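Local coordinates for protein alpha-galactosidase (Thermus thermophilus, PDB 6LCJ) that probably hydrolyses alpha-galactosidic bonds, releasing terminal galactose, as a thermostable glycoside hydrolase of family GH36 that assembles into hexamers, at residues P67-E71 with A72-Q76; F266-G269 with R270-A274. All blocks are in the same frame, centred on the assembly; numbering follows the deposited sequence.

Contact 1 of 2, residues P67-E71 with A72-Q76; sequences PLLPE and ARRPQ
Arg-74 turns CG away from its own carbonyl carbon (chi1 -67°) and then runs fully extended to NE, which carries its guanidinium back over the preceding turn to the carbonyl of Leu-68. There NE and NH2 converge on one oxygen: NE lies 2.8 Å and NH2 2.9 Å from Leu-68 O, which sits close to the guanidinium plane. Both bonds are bent, at 147° and 141°, as expected when two N-H groups share a single acceptor. The Leu-68 side chain runs antiparallel to the arginine, its CD2 4.0 Å from Arg-74 CG. Over one guanidinium face lies Glu-71, whose CG is 3.8 Å from Arg-74 NH1; its carboxylate forms only a long salt bridge with that group, from well outside the plane, while Glu-84 supplies NH1 with a second acidic partner. With Arg-74 replaced by alanine, the Leu-68 carbonyl would probably lose both of its arginine donors and Glu-84 its salt-bridge mate. The backbone makes a short 3-10 turn after the cis peptide before Pro-70: Arg-73 N bonds to Pro-70 O at 3.1 Å, and Arg-74 N bonds to Glu-71 O. Arg-73 leaves the turn roughly at right angles to Arg-74, passing the Pro-70 ring, with NH1 4.0 Å from Pro-70 CD. A water in its guanidinium plane links NH1 to Leu-69 O; NH1 also forms a salt bridge with Glu-367 of the second subunit, and Trp-371 of that same subunit packs on Pro-70. Residues 67-76 belong to the connection between strand 56-59 and helix 80-84, joined on one side to Leu-372 by backbone bonding from Leu-69 and contributing on another to the subunit interface.

Contact 2 of 2, residues F266-G269 with R270-A274; sequences FNWG and RPLYA
Phe-266 lays one ring face against the backbone of Arg-270, whose carbonyl carbon stands 3.5 Å above the ring plane toward its rim. A chi1 of -166° swings the Phe-266 ring away from its backbone N, and it also reaches the next residue, CE2 lying 3.8 Å from Pro-271 CD. The two residues form a non-hydrogen-bonded pair of an antiparallel hairpin. Asn-267 and Arg-270 make the hydrogen-bonded pair beyond it and close a type I' turn through Trp-268 and Gly-269, both at positive phi. Asn-267 N bonds to Arg-270 O at 3.1 Å, and Arg-270 N to Asn-267 O at 3.0 Å. Leu-272 divides its branches: CD1 meets Asn-267 CB at 3.7 Å, while CD2 lies in the plane of the Trp-268 indole, at its edge, 3.6 Å from CZ3. One face of that indole is covered by the Asn-267 amide, with ND2 3.2 Å above its centre, and the indole NE1 donates to Asp-197. In Arg-270, CG is wedged between the backbone N and carbonyl carbon (chi1 45°), close to both Asn-267 O and Trp-268 O; a bend at chi3 then places Trp-268 O over one guanidinium face, while NE forms a salt bridge with Asp-242.

Contact 1 precedes contact 2 along the chain, yet their centres lie 12 Å apart on the same side of the chain's centre. Residues 67-76 lie in a long connection within the N-terminal beta-rich domain, between strand 56-59 and helix 80-84, whereas residues 266-274 form a hairpin in a three-stranded antiparallel sheet with strand 238-240, an excursion from the parallel-stranded TIM barrel. They meet directly where Gln-76 OE1 lies 2.6 Å from Phe-266 N, a probable hydrogen bond, so the connection is tied to one edge strand of that sheet. The same Trp-371 of the second subunit that borders contact 1 also meets Phe-266 edge-to-face, so both contacts lie at one subunit interface of the hexamer.

Contact 1 of 2, residues P67-E71 with A72-Q76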
loop_
_atom_site.group_PDB
_atom_site.type_symbol
_atom_site.label_atom_id
_atom_site.label_comp_id
_atom_site.label_asym_id
_atom_site.label_seq_id
_atom_site.Cartn_x
_atom_site.Cartn_y
_atom_site.Cartn_z
ATOM N N PRO E 67 -15.825 12.073 -5.913
ATOM C CA PRO E 67 -14.854 12.370 -6.974
ATOM C C PRO E 67 -15.467 12.205 -8.354
ATOM O O PRO E 67 -16.249 11.288 -8.602
ATOM C CB PRO E 67 -13.737 11.348 -6.734
ATOM C CG PRO E 67 -13.900 10.924 -5.291
ATOM C CD PRO E 67 -15.373 10.977 -5.037
ATOM N N LEU E 68 -15.095 13.105 -9.255
ATOM C CA LEU E 68 -15.596 13.115 -10.619
ATOM C C LEU E 68 -14.645 12.304 -11.482
ATOM O O LEU E 68 -13.427 12.489 -11.411
ATOM C CB LEU E 68 -15.705 14.554 -11.132
ATOM C CG LEU E 68 -16.330 14.813 -12.502
ATOM C CD1 LEU E 68 -17.034 16.158 -12.496
ATOM C CD2 LEU E 68 -15.305 14.760 -13.620
ATOM N N LEU E 69 -15.196 11.419 -12.302
ATOM C CA LEU E 69 -14.418 10.540 -13.158
ATOM C C LEU E 69 -14.813 10.757 -14.605
ATOM O O LEU E 69 -15.914 11.246 -14.889
ATOM C CB LEU E 69 -14.631 9.062 -12.786
ATOM C CG LEU E 69 -14.256 8.667 -11.355
ATOM C CD1 LEU E 69 -14.443 7.179 -11.145
ATOM C CD2 LEU E 69 -12.837 9.091 -11.046
ATOM N N PRO E 70 -13.917 10.449 -15.556
ATOM C CA PRO E 70 -12.519 10.076 -15.332
ATOM C C PRO E 70 -11.675 11.306 -14.975
ATOM O O PRO E 70 -12.113 12.434 -15.226
ATOM C CB PRO E 70 -12.110 9.511 -16.679
ATOM C CG PRO E 70 -12.887 10.347 -17.628
ATOM C CD PRO E 70 -14.226 10.523 -16.994
ATOM N N GLU E 71 -10.486 11.093 -14.410
ATOM C CA GLU E 71 -9.600 12.210 -14.095
ATOM C C GLU E 71 -9.372 13.108 -15.311
ATOM O O GLU E 71 -9.317 14.336 -15.184
ATOM C CB GLU E 71 -8.267 11.672 -13.576
ATOM C CG GLU E 71 -7.687 12.425 -12.392
ATOM C CD GLU E 71 -6.944 11.511 -11.425
ATOM O OE1 GLU E 71 -5.691 11.513 -11.430
ATOM O OE2 GLU E 71 -7.616 10.790 -10.657
ATOM N N ALA E 72 -9.256 12.509 -16.503
ATOM C CA ALA E 72 -8.897 13.254 -17.709
ATOM C C ALA E 72 -9.890 14.352 -18.058
ATOM O O ALA E 72 -9.526 15.274 -18.804
ATOM C CB ALA E 72 -8.783 12.307 -18.905
ATOM N N ARG E 73 -11.140 14.259 -17.570
ATOM C CA ARG E 73 -12.195 15.213 -17.892
ATOM C C ARG E 73 -12.404 16.292 -16.835
ATOM O O ARG E 73 -13.227 17.189 -17.048
ATOM C CB ARG E 73 -13.508 14.482 -18.102
ATOM C CG ARG E 73 -13.709 13.931 -19.483
ATOM C CD ARG E 73 -15.188 13.752 -19.675
ATOM N NE ARG E 73 -15.545 13.007 -20.873
ATOM C CZ ARG E 73 -16.357 11.957 -20.879
ATOM N NH1 ARG E 73 -16.885 11.502 -19.747
ATOM N NH2 ARG E 73 -16.642 11.360 -22.019
ATOM N N ARG E 74 -11.700 16.235 -15.705
ATOM C CA ARG E 74 -11.836 17.289 -14.701
ATOM C C ARG E 74 -11.508 18.693 -15.202
ATOM O O ARG E 74 -12.238 19.627 -14.827
ATOM C CB ARG E 74 -10.980 16.953 -13.485
ATOM C CG ARG E 74 -11.504 15.761 -12.769
ATOM C CD ARG E 74 -10.631 15.359 -11.641
ATOM N NE ARG E 74 -11.264 14.252 -10.942
ATOM C CZ ARG E 74 -10.733 13.617 -9.907
ATOM N NH1 ARG E 74 -9.549 13.985 -9.438
ATOM N NH2 ARG E 74 -11.387 12.609 -9.353
ATOM N N PRO E 75 -10.468 18.934 -16.006
ATOM C CA PRO E 75 -10.200 20.327 -16.425
ATOM C C PRO E 75 -11.333 20.960 -17.231
ATOM O O PRO E 75 -11.444 22.194 -17.250
ATOM C CB PRO E 75 -8.911 20.211 -17.254
ATOM C CG PRO E 75 -8.255 18.942 -16.762
ATOM C CD PRO E 75 -9.402 18.011 -16.446
ATOM N N GLN E 76 -12.186 20.171 -17.881
ATOM C CA GLN E 76 -13.304 20.723 -18.638
ATOM C C GLN E 76 -14.631 20.633 -17.889
ATOM O O GLN E 76 -15.667 20.988 -18.455
ATOM C CB GLN E 76 -13.427 20.031 -20.002
ATOM C CG GLN E 76 -14.221 18.744 -19.994
ATOM C CD GLN E 76 -13.638 17.722 -20.955
ATOM O OE1 GLN E 76 -12.426 17.663 -21.122
ATOM N NE2 GLN E 76 -14.495 16.911 -21.584
HETATM O O HOH W 1 -17.035 12.162 -17.287
#

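Contact 2 of 2, residues F266-G269 with R270-A274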
loop_
_atom_site.group_PDB
_atom_site.type_symbol
_atom_site.label_atom_id
_atom_site.label_comp_id
_atom_site.label_asym_id
_atom_site.label_seq_id
_atom_site.Cartn_x
_atom_site.Cartn_y
_atom_site.Cartn_z
ATOM N N PHE E 266 -10.524 16.256 -22.239
ATOM C CA PHE E 266 -10.582 15.168 -23.205
ATOM C C PHE E 266 -11.881 15.280 -23.984
ATOM O O PHE E 266 -12.967 15.178 -23.407
ATOM C CB PHE E 266 -10.490 13.816 -22.507
ATOM C CG PHE E 266 -10.217 12.682 -23.437
ATOM C CD1 PHE E 266 -11.259 12.041 -24.098
ATOM C CD2 PHE E 266 -8.915 12.261 -23.668
ATOM C CE1 PHE E 266 -11.001 10.995 -24.962
ATOM C CE2 PHE E 266 -8.648 11.217 -24.541
ATOM C CZ PHE E 266 -9.688 10.577 -25.184
ATOM N N ASN E 267 -11.767 15.476 -25.292
ATOM C CA ASN E 267 -12.932 15.685 -26.141
ATOM C C ASN E 267 -12.527 15.365 -27.569
ATOM O O ASN E 267 -11.340 15.346 -27.901
ATOM C CB ASN E 267 -13.463 17.119 -26.020
ATOM C CG ASN E 267 -14.927 17.233 -26.403
ATOM O OD1 ASN E 267 -15.728 16.345 -26.112
ATOM N ND2 ASN E 267 -15.283 18.331 -27.060
ATOM N N TRP E 268 -13.531 15.104 -28.409
ATOM C CA TRP E 268 -13.299 14.636 -29.782
ATOM C C TRP E 268 -12.309 13.467 -29.808
ATOM O O TRP E 268 -11.485 13.338 -30.713
ATOM C CB TRP E 268 -12.815 15.779 -30.689
ATOM C CG TRP E 268 -13.625 17.028 -30.645
ATOM C CD1 TRP E 268 -14.778 17.283 -31.334
ATOM C CD2 TRP E 268 -13.339 18.212 -29.890
ATOM N NE1 TRP E 268 -15.226 18.556 -31.057
ATOM C CE2 TRP E 268 -14.365 19.142 -30.167
ATOM C CE3 TRP E 268 -12.319 18.578 -29.013
ATOM C CZ2 TRP E 268 -14.404 20.409 -29.580
ATOM C CZ3 TRP E 268 -12.357 19.833 -28.431
ATOM C CH2 TRP E 268 -13.390 20.734 -28.716
ATOM N N GLY E 269 -12.361 12.628 -28.779
ATOM C CA GLY E 269 -11.498 11.461 -28.721
ATOM C C GLY E 269 -10.030 11.698 -28.437
ATOM O O GLY E 269 -9.240 10.754 -28.548
ATOM N N ARG E 270 -9.624 12.902 -28.044
ATOM C CA ARG E 270 -8.209 13.179 -27.845
ATOM C C ARG E 270 -7.978 14.111 -26.664
ATOM O O ARG E 270 -8.867 14.883 -26.281
ATOM C CB ARG E 270 -7.592 13.791 -29.106
ATOM C CG ARG E 270 -8.450 14.863 -29.711
ATOM C CD ARG E 270 -7.854 15.298 -31.016
ATOM N NE ARG E 270 -7.380 14.156 -31.780
ATOM C CZ ARG E 270 -7.897 13.797 -32.948
ATOM N NH1 ARG E 270 -8.901 14.501 -33.463
ATOM N NH2 ARG E 270 -7.414 12.743 -33.595
ATOM N N PRO E 271 -6.784 14.063 -26.067
ATOM C CA PRO E 271 -6.435 15.016 -25.008
ATOM C C PRO E 271 -6.414 16.444 -25.522
ATOM O O PRO E 271 -5.987 16.719 -26.643
ATOM C CB PRO E 271 -5.036 14.567 -24.573
ATOM C CG PRO E 271 -4.965 13.142 -24.963
ATOM C CD PRO E 271 -5.741 13.046 -26.242
ATOM N N LEU E 272 -6.860 17.356 -24.669
ATOM C CA LEU E 272 -6.950 18.768 -24.982
ATOM C C LEU E 272 -5.852 19.534 -24.263
ATOM O O LEU E 272 -5.455 19.198 -23.145
ATOM C CB LEU E 272 -8.310 19.339 -24.578
ATOM C CG LEU E 272 -9.534 18.595 -25.103
ATOM C CD1 LEU E 272 -10.780 19.259 -24.562
ATOM C CD2 LEU E 272 -9.520 18.567 -26.619
ATOM N N TYR E 273 -5.384 20.580 -24.921
ATOM C CA TYR E 273 -4.365 21.462 -24.396
ATOM C C TYR E 273 -4.842 22.878 -24.636
ATOM O O TYR E 273 -5.776 23.110 -25.400
ATOM C CB TYR E 273 -2.997 21.200 -25.056
ATOM C CG TYR E 273 -2.537 19.782 -24.841
ATOM C CD1 TYR E 273 -2.107 19.360 -23.592
ATOM C CD2 TYR E 273 -2.559 18.867 -25.866
ATOM C CE1 TYR E 273 -1.702 18.076 -23.373
ATOM C CE2 TYR E 273 -2.143 17.564 -25.660
ATOM C CZ TYR E 273 -1.719 17.177 -24.408
ATOM O OH TYR E 273 -1.305 15.885 -24.189
ATOM N N ALA E 274 -4.204 23.823 -23.963
ATOM C CA ALA E 274 -4.647 25.201 -23.966
ATOM C C ALA E 274 -3.562 26.074 -24.573
ATOM O O ALA E 274 -2.371 25.762 -24.483
ATOM C CB ALA E 274 -4.976 25.677 -22.549
#